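Local coordinates for fanconi-associated nuclease 1 homolog (Pseudomonas aeruginosa, PDB 5Y7Q), which belongs to the FAN1 nuclease family and joins a helix-turn-helix domain, a SAP domain and a C-terminal VRR-NUC domain in one chain, at residues G460-G465 with A506-W511; A499-P504 with A535-R540; Y539-V544 with M567-C572. All blocks are in the same frame, centred on the assembly; numbering follows the deposited sequence.

Following the chain from its N terminus, 460-465 opens contact 1 in the loop between helices 452-460 and 467-478. Residues 499-504, at the end of helix 493-502, open contact 2. Residues 506-511 on helix 505-517 then close contact 1 before 535-540 closes contact 2, so the two loops cross. Contact 3 begins on the strand where contact 2 ends, sharing Tyr539 and Arg540, and closes at 567-572 on the next strand of the sheet. Contact 1 joins an inter-helix loop to helix 505-517, contact 2 joins a helix end to the sheet, and contact 3 lies within the sheet. Trp511 and His507 of contact 1 touch Tyr539 and Met567, linking helix 505-517 to contacts 2 and 3.

Contact 1: G460-G465 with A506-W511; sequences GRLEDG and AHLRAW
Leu462 and Arg509 carry most of this contact, with Leu508 and Glu463 on its flanks. The tight part is apolar. Leu462 points at helix 505-517, and its two methyl branches divide the work. CD1 sits against the helix backbone, 3.6 Å from Arg509 N, and lies 3.8 Å from Arg509 CB. CD2 turns to the neighbouring residue and meets Leu508 CD1 at 3.8 Å. The two leucine side chains cross at about a right angle. Leu418 of helix 409-418 and Tyr467 of helix 467-478 also pack on Leu462, so this half is buried. The contact joins an inter-helix loop to the side of a helix within the VRR-NUC region. Residues 461-463 keep helical backbone angles without the regular bonds of a helix, and Glu463 N bonds to Gly460 O (2.7 Å). The segments stay well apart: the nearest CA atoms, of Leu462 and Arg509, are 7.1 Å from each other. Side chains therefore bridge the gap.

The solvent side is looser and polar. Arg509 starts out trans to its own nitrogen (chi1 168°) and then bends at chi2 and chi3, which brings its guanidinium to the loop. Glu463 comes over one face of that group, its OE2 3.2 Å from Arg509 NH2. The attraction in this salt bridge is purely electrostatic, because the oxygen sits above the flat group, away from the directions of its N-H bonds. The carboxylate and guanidinium planes are 26° apart. Arg509 NH1 lies 3.6 Å from Gly460 N, without a hydrogen bond, and has a salt-bridge partner in Glu456 OE2. The two carboxylates probably share in balancing the arginine charge, while Glu463 itself remains exposed.

Contact 2: A499-P504 with A535-R540; sequences ALDCLP and AQRRYR
The hairpin of strands 529-533 and 538-545 has a G1 beta bulge at Arg537 and Arg538, and Arg537 and Tyr539 meet the end of helix 493-502. Arg537 and Arg538 both face Trp533 across the hairpin, and Arg537 has a left-handed backbone conformation. Its side chain grips the helix end side-on. NE and NH2 both donate to one atom, the carbonyl oxygen of Asp501; the Arg537 NE to Asp501 O and Arg537 NH2 to Asp501 O distances are each 2.8 Å. NH2 lies in the carbonyl plane on a lone pair, whereas NE is tilted 30° from that plane. Neither bond is straight, as expected when two donors converge on one oxygen. The Asp501 carboxylate stays farther off, with OD1 4.2 Å from Arg537 NH2, beyond a salt bridge. Next in the chain, Cys502 SG packs on the backbone of the bulge, 3.6 Å from Arg537 CA.

The deeper half is apolar. Leu503 CD2 sits over the centre of the Tyr539 ring, 3.6 Å from its centroid and 10° off the normal, a CH-pi contact. The leucine side chain crosses that of the tyrosine at about a right angle. Pro504 approaches the same ring obliquely, its CD 3.8 Å from Tyr539 CE1. The ring reaches both because Tyr539 CG lies between the backbone N and the carbonyl carbon (chi1 82°).

Leu503 is where the chain leaves helix 493-502, and Pro504 is the N-cap position of helix 505-517. Leu414 of helix 409-418 also packs on Leu503. Ile530 and Phe532 of strand 529-533 also touch Tyr539, so the interhelical link lies between helix 409-418 and the sheet.

Contact 3: Y539-V544 with M567-C572; sequences YRMVEV and MPVAVC
The Arg540 side chain passes the turn at Pro568 and reaches Ala570 on strand 569-577. Its CB is 3.9 Å from Pro568 O. CG, anti to the backbone N (chi1 173°), comes to 3.5 Å from Pro568 O. CD then reaches Ala570 CB at 3.9 Å. The chain bends at chi3, and NH1 of Arg540 ends 3.7 Å from Ala570 CB. Beside it, Pro568 CG lies over the Tyr539 ring in a CH-pi contact, 3.6 Å from the centroid, on the face opposite Leu503. Met567 CG touches Tyr539 OH at 3.5 Å.

The strands run parallel, joined by four backbone hydrogen bonds: Met541 N to Pro568 O, Ala570 N to Met541 O, Glu543 N to Ala570 O, and Cys572 N to Glu543 O. Val542 CG1 packs on Cys572 CB at 3.6 Å. Glu543 OE1 is held by Asp528 N.

The two strands belong to a beta-alpha-beta crossover through helix 553-564, whose Leu559 and Cys562 pack on Val569. In the mixed sheet, strand 538-545 has strand 529-533 as its other neighbour, and strand 569-577 has strand 374-380.

Contact 1: G460-G465 with A506-W511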
loop_
_atom_site.group_PDB
_atom_site.type_symbol
_atom_site.label_atom_id
_atom_site.label_comp_id
_atom_site.label_asym_id
_atom_site.label_seq_id
_atom_site.Cartn_x
_atom_site.Cartn_y
_atom_site.Cartn_z
ATOM N N GLY A 460 24.270 -16.276 -7.951
ATOM C CA GLY A 460 25.406 -16.989 -8.496
ATOM C C GLY A 460 25.317 -17.193 -9.991
ATOM O O GLY A 460 26.328 -17.087 -10.686
ATOM N N ARG A 461 24.109 -17.434 -10.520
ATOM C CA ARG A 461 23.992 -17.676 -11.958
ATOM C C ARG A 461 24.521 -16.511 -12.788
ATOM O O ARG A 461 24.678 -16.666 -14.005
ATOM C CB ARG A 461 22.544 -17.959 -12.368
ATOM C CG ARG A 461 21.788 -18.902 -11.448
ATOM C CD ARG A 461 20.478 -19.397 -12.062
ATOM N NE ARG A 461 20.665 -20.675 -12.745
ATOM C CZ ARG A 461 19.681 -21.510 -13.068
ATOM N NH1 ARG A 461 18.419 -21.205 -12.768
ATOM N NH2 ARG A 461 19.963 -22.655 -13.687
ATOM N N LEU A 462 24.796 -15.360 -12.163
ATOM C CA LEU A 462 25.424 -14.254 -12.868
ATOM C C LEU A 462 26.909 -14.503 -13.158
ATOM O O LEU A 462 27.450 -13.909 -14.099
ATOM C CB LEU A 462 25.254 -12.969 -12.055
ATOM C CG LEU A 462 23.886 -12.328 -11.813
ATOM C CD1 LEU A 462 24.003 -11.250 -10.749
ATOM C CD2 LEU A 462 23.314 -11.729 -13.084
ATOM N N GLU A 463 27.580 -15.359 -12.372
ATOM C CA GLU A 463 29.014 -15.608 -12.538
ATOM C C GLU A 463 29.294 -16.587 -13.681
ATOM O O GLU A 463 30.247 -16.392 -14.449
ATOM C CB GLU A 463 29.611 -16.114 -11.219
ATOM C CG GLU A 463 29.070 -15.389 -9.966
ATOM C CD GLU A 463 29.352 -13.872 -9.938
ATOM O OE1 GLU A 463 30.502 -13.504 -9.630
ATOM O OE2 GLU A 463 28.436 -13.048 -10.196
ATOM N N ASP A 464 28.489 -17.640 -13.814
ATOM C CA ASP A 464 28.472 -18.441 -15.032
ATOM C C ASP A 464 27.583 -17.751 -16.066
ATOM O O ASP A 464 27.162 -16.602 -15.899
ATOM C CB ASP A 464 27.999 -19.853 -14.733
ATOM C CG ASP A 464 27.341 -19.961 -13.389
ATOM O OD1 ASP A 464 27.828 -19.300 -12.446
ATOM O OD2 ASP A 464 26.339 -20.698 -13.273
ATOM N N GLY A 465 27.292 -18.439 -17.171
ATOM C CA GLY A 465 26.443 -17.821 -18.176
ATOM C C GLY A 465 24.962 -17.974 -17.919
ATOM O O GLY A 465 24.163 -17.194 -18.458
ATOM N N ALA A 506 28.213 -8.023 -13.979
ATOM C CA ALA A 506 28.741 -7.429 -12.755
ATOM C C ALA A 506 27.932 -6.213 -12.329
ATOM O O ALA A 506 27.719 -5.993 -11.131
ATOM C CB ALA A 506 30.207 -7.059 -12.930
ATOM N N HIS A 507 27.465 -5.415 -13.291
ATOM C CA HIS A 507 26.512 -4.360 -12.958
ATOM C C HIS A 507 25.232 -4.940 -12.374
ATOM O O HIS A 507 24.683 -4.399 -11.406
ATOM C CB HIS A 507 26.189 -3.517 -14.188
ATOM C CG HIS A 507 27.347 -2.722 -14.692
ATOM N ND1 HIS A 507 27.285 -1.964 -15.841
ATOM C CD2 HIS A 507 28.605 -2.583 -14.212
ATOM C CE1 HIS A 507 28.457 -1.387 -16.042
ATOM N NE2 HIS A 507 29.273 -1.744 -15.066
ATOM N N LEU A 508 24.732 -6.032 -12.961
ATOM C CA LEU A 508 23.534 -6.660 -12.423
ATOM C C LEU A 508 23.746 -7.063 -10.980
ATOM O O LEU A 508 22.911 -6.777 -10.121
ATOM C CB LEU A 508 23.145 -7.880 -13.243
ATOM C CG LEU A 508 22.407 -7.563 -14.532
ATOM C CD1 LEU A 508 21.704 -8.805 -14.977
ATOM C CD2 LEU A 508 21.447 -6.449 -14.311
ATOM N N ARG A 509 24.866 -7.710 -10.693
ATOM C CA ARG A 509 25.155 -8.066 -9.313
ATOM C C ARG A 509 25.210 -6.828 -8.429
ATOM O O ARG A 509 24.630 -6.817 -7.340
ATOM C CB ARG A 509 26.464 -8.852 -9.229
ATOM C CG ARG A 509 26.980 -9.005 -7.834
ATOM C CD ARG A 509 27.649 -10.335 -7.691
ATOM N NE ARG A 509 26.703 -11.373 -7.287
ATOM C CZ ARG A 509 27.061 -12.616 -6.982
ATOM N NH1 ARG A 509 26.148 -13.499 -6.619
ATOM N NH2 ARG A 509 28.342 -12.974 -7.039
ATOM N N ALA A 510 25.889 -5.770 -8.879
ATOM C CA ALA A 510 25.989 -4.570 -8.052
ATOM C C ALA A 510 24.600 -4.033 -7.696
ATOM O O ALA A 510 24.260 -3.869 -6.514
ATOM C CB ALA A 510 26.830 -3.514 -8.768
ATOM N N TRP A 511 23.769 -3.793 -8.710
ATOM C CA TRP A 511 22.416 -3.310 -8.462
ATOM C C TRP A 511 21.650 -4.252 -7.544
ATOM O O TRP A 511 21.027 -3.817 -6.573
ATOM C CB TRP A 511 21.670 -3.131 -9.783
ATOM C CG TRP A 511 22.294 -2.133 -10.657
ATOM C CD1 TRP A 511 22.988 -1.013 -10.271
ATOM C CD2 TRP A 511 22.342 -2.164 -12.076
ATOM N NE1 TRP A 511 23.454 -0.339 -11.377
ATOM C CE2 TRP A 511 23.073 -1.027 -12.499
ATOM C CE3 TRP A 511 21.849 -3.044 -13.036
ATOM C CZ2 TRP A 511 23.303 -0.748 -13.839
ATOM C CZ3 TRP A 511 22.077 -2.761 -14.369
ATOM C CH2 TRP A 511 22.799 -1.624 -14.760
#

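Contact 2: A499-P504 with A535-R540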
loop_
_atom_site.group_PDB
_atom_site.type_symbol
_atom_site.label_atom_id
_atom_site.label_comp_id
_atom_site.label_asym_id
_atom_site.label_seq_id
_atom_site.Cartn_x
_atom_site.Cartn_y
_atom_site.Cartn_z
ATOM N N ALA A 499 18.053 -5.929 -22.896
ATOM C CA ALA A 499 18.616 -5.807 -21.556
ATOM C C ALA A 499 19.568 -6.961 -21.247
ATOM O O ALA A 499 20.664 -6.747 -20.717
ATOM C CB ALA A 499 17.497 -5.731 -20.529
ATOM N N LEU A 500 19.198 -8.181 -21.638
ATOM C CA LEU A 500 19.999 -9.347 -21.299
ATOM C C LEU A 500 21.359 -9.277 -21.959
ATOM O O LEU A 500 22.391 -9.542 -21.327
ATOM C CB LEU A 500 19.280 -10.620 -21.718
ATOM C CG LEU A 500 18.160 -11.105 -20.797
ATOM C CD1 LEU A 500 17.868 -12.565 -21.110
ATOM C CD2 LEU A 500 18.531 -10.953 -19.332
ATOM N N ASP A 501 21.377 -8.952 -23.243
ATOM C CA ASP A 501 22.626 -9.031 -23.971
ATOM C C ASP A 501 23.478 -7.769 -23.849
ATOM O O ASP A 501 24.697 -7.850 -24.037
ATOM C CB ASP A 501 22.322 -9.416 -25.424
ATOM C CG ASP A 501 21.780 -10.872 -25.541
ATOM O OD1 ASP A 501 22.603 -11.827 -25.592
ATOM O OD2 ASP A 501 20.534 -11.064 -25.559
ATOM N N CYS A 502 22.887 -6.617 -23.509
ATOM C CA CYS A 502 23.657 -5.386 -23.351
ATOM C C CYS A 502 24.073 -5.058 -21.920
ATOM O O CYS A 502 24.937 -4.199 -21.740
ATOM C CB CYS A 502 22.875 -4.186 -23.895
ATOM S SG CYS A 502 22.631 -4.166 -25.673
ATOM N N LEU A 503 23.518 -5.707 -20.898
ATOM C CA LEU A 503 23.841 -5.313 -19.531
ATOM C C LEU A 503 24.891 -6.241 -18.954
ATOM O O LEU A 503 24.677 -7.465 -18.925
ATOM C CB LEU A 503 22.600 -5.323 -18.645
ATOM C CG LEU A 503 21.574 -4.199 -18.859
ATOM C CD1 LEU A 503 20.343 -4.394 -17.993
ATOM C CD2 LEU A 503 22.203 -2.849 -18.595
ATOM N N PRO A 504 26.010 -5.709 -18.466
ATOM C CA PRO A 504 27.029 -6.554 -17.840
ATOM C C PRO A 504 26.474 -7.267 -16.621
ATOM O O PRO A 504 25.661 -6.722 -15.875
ATOM C CB PRO A 504 28.127 -5.560 -17.443
ATOM C CG PRO A 504 27.881 -4.348 -18.279
ATOM C CD PRO A 504 26.396 -4.290 -18.475
ATOM N N ALA A 535 24.407 -3.219 -31.263
ATOM C CA ALA A 535 25.549 -3.575 -32.105
ATOM C C ALA A 535 26.796 -3.827 -31.266
ATOM O O ALA A 535 27.465 -4.859 -31.413
ATOM C CB ALA A 535 25.817 -2.471 -33.132
ATOM N N GLN A 536 27.150 -2.871 -30.417
ATOM C CA GLN A 536 28.290 -2.987 -29.526
ATOM C C GLN A 536 27.902 -3.421 -28.117
ATOM O O GLN A 536 28.732 -3.350 -27.215
ATOM C CB GLN A 536 29.068 -1.673 -29.509
ATOM C CG GLN A 536 28.179 -0.443 -29.517
ATOM C CD GLN A 536 28.712 0.684 -30.389
ATOM O OE1 GLN A 536 28.305 1.842 -30.240
ATOM N NE2 GLN A 536 29.612 0.349 -31.313
ATOM N N ARG A 537 26.643 -3.801 -27.896
ATOM C CA ARG A 537 26.157 -4.315 -26.600
ATOM C C ARG A 537 26.367 -3.310 -25.466
ATOM O O ARG A 537 26.806 -3.665 -24.364
ATOM C CB ARG A 537 26.794 -5.664 -26.249
ATOM C CG ARG A 537 26.620 -6.721 -27.340
ATOM C CD ARG A 537 27.290 -8.035 -26.988
ATOM N NE ARG A 537 26.573 -8.678 -25.909
ATOM C CZ ARG A 537 27.022 -9.703 -25.194
ATOM N NH1 ARG A 537 28.228 -10.210 -25.441
ATOM N NH2 ARG A 537 26.246 -10.217 -24.226
ATOM N N ARG A 538 26.008 -2.049 -25.713
ATOM C CA ARG A 538 26.282 -1.005 -24.735
ATOM C C ARG A 538 24.995 -0.333 -24.270
ATOM O O ARG A 538 23.961 -0.357 -24.949
ATOM C CB ARG A 538 27.246 0.050 -25.304
ATOM C CG ARG A 538 28.025 0.833 -24.236
ATOM C CD ARG A 538 28.986 1.852 -24.854
ATOM N NE ARG A 538 28.329 3.091 -25.283
ATOM C CZ ARG A 538 28.066 3.404 -26.550
ATOM N NH1 ARG A 538 27.477 4.562 -26.836
ATOM N NH2 ARG A 538 28.404 2.563 -27.527
ATOM N N TYR A 539 25.065 0.278 -23.095
ATOM C CA TYR A 539 23.888 0.914 -22.527
ATOM C C TYR A 539 24.284 2.218 -21.864
ATOM O O TYR A 539 25.438 2.424 -21.484
ATOM C CB TYR A 539 23.169 0.010 -21.509
ATOM C CG TYR A 539 23.766 0.027 -20.121
ATOM C CD1 TYR A 539 24.953 -0.628 -19.847
ATOM C CD2 TYR A 539 23.134 0.684 -19.080
ATOM C CE1 TYR A 539 25.503 -0.621 -18.588
ATOM C CE2 TYR A 539 23.684 0.691 -17.800
ATOM C CZ TYR A 539 24.874 0.040 -17.563
ATOM O OH TYR A 539 25.433 0.034 -16.299
ATOM N N ARG A 540 23.301 3.105 -21.750
ATOM C CA ARG A 540 23.416 4.268 -20.884
ATOM C C ARG A 540 22.038 4.577 -20.312
ATOM O O ARG A 540 21.051 4.515 -21.041
ATOM C CB ARG A 540 23.953 5.474 -21.647
ATOM C CG ARG A 540 23.915 6.721 -20.834
ATOM C CD ARG A 540 24.549 7.928 -21.514
ATOM N NE ARG A 540 23.828 8.335 -22.714
ATOM C CZ ARG A 540 23.935 9.540 -23.248
ATOM N NH1 ARG A 540 24.716 10.428 -22.665
ATOM N NH2 ARG A 540 23.261 9.856 -24.349
#

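Contact 3: Y539-V544 with M567-C572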
loop_
_atom_site.group_PDB
_atom_site.type_symbol
_atom_site.label_atom_id
_atom_site.label_comp_id
_atom_site.label_asym_id
_atom_site.label_seq_id
_atom_site.Cartn_x
_atom_site.Cartn_y
_atom_site.Cartn_z
ATOM N N TYR A 539 25.065 0.278 -23.095
ATOM C CA TYR A 539 23.888 0.914 -22.527
ATOM C C TYR A 539 24.284 2.218 -21.864
ATOM O O TYR A 539 25.438 2.424 -21.484
ATOM C CB TYR A 539 23.169 0.010 -21.509
ATOM C CG TYR A 539 23.766 0.027 -20.121
ATOM C CD1 TYR A 539 24.953 -0.628 -19.847
ATOM C CD2 TYR A 539 23.134 0.684 -19.080
ATOM C CE1 TYR A 539 25.503 -0.621 -18.588
ATOM C CE2 TYR A 539 23.684 0.691 -17.800
ATOM C CZ TYR A 539 24.874 0.040 -17.563
ATOM O OH TYR A 539 25.433 0.034 -16.299
ATOM N N ARG A 540 23.301 3.105 -21.750
ATOM C CA ARG A 540 23.416 4.268 -20.884
ATOM C C ARG A 540 22.038 4.577 -20.312
ATOM O O ARG A 540 21.051 4.515 -21.041
ATOM C CB ARG A 540 23.953 5.474 -21.647
ATOM C CG ARG A 540 23.915 6.721 -20.834
ATOM C CD ARG A 540 24.549 7.928 -21.514
ATOM N NE ARG A 540 23.828 8.335 -22.714
ATOM C CZ ARG A 540 23.935 9.540 -23.248
ATOM N NH1 ARG A 540 24.716 10.428 -22.665
ATOM N NH2 ARG A 540 23.261 9.856 -24.349
ATOM N N MET A 541 21.978 4.908 -19.022
ATOM C CA MET A 541 20.758 5.356 -18.358
ATOM C C MET A 541 20.718 6.869 -18.323
ATOM O O MET A 541 21.746 7.520 -18.101
ATOM C CB MET A 541 20.675 4.850 -16.924
ATOM C CG MET A 541 20.484 3.381 -16.831
ATOM S SD MET A 541 20.840 2.757 -15.189
ATOM C CE MET A 541 20.571 1.052 -15.589
ATOM N N VAL A 542 19.527 7.424 -18.500
ATOM C CA VAL A 542 19.355 8.869 -18.567
ATOM C C VAL A 542 18.194 9.279 -17.671
ATOM O O VAL A 542 17.042 8.911 -17.930
ATOM C CB VAL A 542 19.115 9.341 -20.013
ATOM C CG1 VAL A 542 19.022 10.858 -20.058
ATOM C CG2 VAL A 542 20.235 8.798 -20.980
ATOM N N GLU A 543 18.490 10.044 -16.631
ATOM C CA GLU A 543 17.450 10.729 -15.884
ATOM C C GLU A 543 17.062 12.010 -16.615
ATOM O O GLU A 543 17.928 12.828 -16.946
ATOM C CB GLU A 543 17.929 11.041 -14.463
ATOM C CG GLU A 543 16.918 11.802 -13.610
ATOM C CD GLU A 543 15.588 11.064 -13.428
ATOM O OE1 GLU A 543 15.538 9.832 -13.662
ATOM O OE2 GLU A 543 14.588 11.726 -13.049
ATOM N N VAL A 544 15.760 12.185 -16.869
ATOM C CA VAL A 544 15.238 13.344 -17.592
ATOM C C VAL A 544 14.721 14.397 -16.613
ATOM O O VAL A 544 14.022 14.074 -15.647
ATOM C CB VAL A 544 14.129 12.911 -18.565
ATOM C CG1 VAL A 544 13.482 14.109 -19.184
ATOM C CG2 VAL A 544 14.708 12.022 -19.647
ATOM N N MET A 567 29.572 3.182 -13.988
ATOM C CA MET A 567 28.417 2.839 -14.791
ATOM C C MET A 567 28.022 4.024 -15.656
ATOM O O MET A 567 28.188 5.183 -15.259
ATOM C CB MET A 567 27.238 2.445 -13.909
ATOM C CG MET A 567 27.278 1.004 -13.466
ATOM S SD MET A 567 26.535 0.759 -11.852
ATOM C CE MET A 567 27.009 -0.943 -11.540
ATOM N N PRO A 568 27.527 3.730 -16.821
ATOM C CA PRO A 568 27.096 4.783 -17.745
ATOM C C PRO A 568 25.749 5.409 -17.398
ATOM O O PRO A 568 24.713 4.976 -17.900
ATOM C CB PRO A 568 27.042 4.044 -19.085
ATOM C CG PRO A 568 26.723 2.648 -18.697
ATOM C CD PRO A 568 27.504 2.403 -17.444
ATOM N N VAL A 569 25.741 6.411 -16.530
ATOM C CA VAL A 569 24.575 7.246 -16.284
ATOM C C VAL A 569 24.829 8.650 -16.809
ATOM O O VAL A 569 25.969 9.124 -16.880
ATOM C CB VAL A 569 24.257 7.313 -14.787
ATOM C CG1 VAL A 569 23.751 5.984 -14.291
ATOM C CG2 VAL A 569 25.522 7.740 -14.036
ATOM N N ALA A 570 23.746 9.325 -17.164
ATOM C CA ALA A 570 23.797 10.734 -17.535
ATOM C C ALA A 570 22.477 11.379 -17.139
ATOM O O ALA A 570 21.447 10.700 -17.057
ATOM C CB ALA A 570 24.043 10.917 -19.033
ATOM N N VAL A 571 22.512 12.686 -16.878
ATOM C CA VAL A 571 21.308 13.456 -16.567
ATOM C C VAL A 571 21.072 14.429 -17.707
ATOM O O VAL A 571 22.002 15.106 -18.157
ATOM C CB VAL A 571 21.406 14.198 -15.220
ATOM C CG1 VAL A 571 20.145 15.010 -14.972
ATOM C CG2 VAL A 571 21.580 13.210 -14.102
ATOM N N CYS A 572 19.835 14.498 -18.170
ATOM C CA CYS A 572 19.483 15.292 -19.336
ATOM C C CYS A 572 18.536 16.420 -18.942
ATOM O O CYS A 572 17.403 16.167 -18.521
ATOM C CB CYS A 572 18.854 14.397 -20.391
ATOM S SG CYS A 572 17.970 15.290 -21.621
#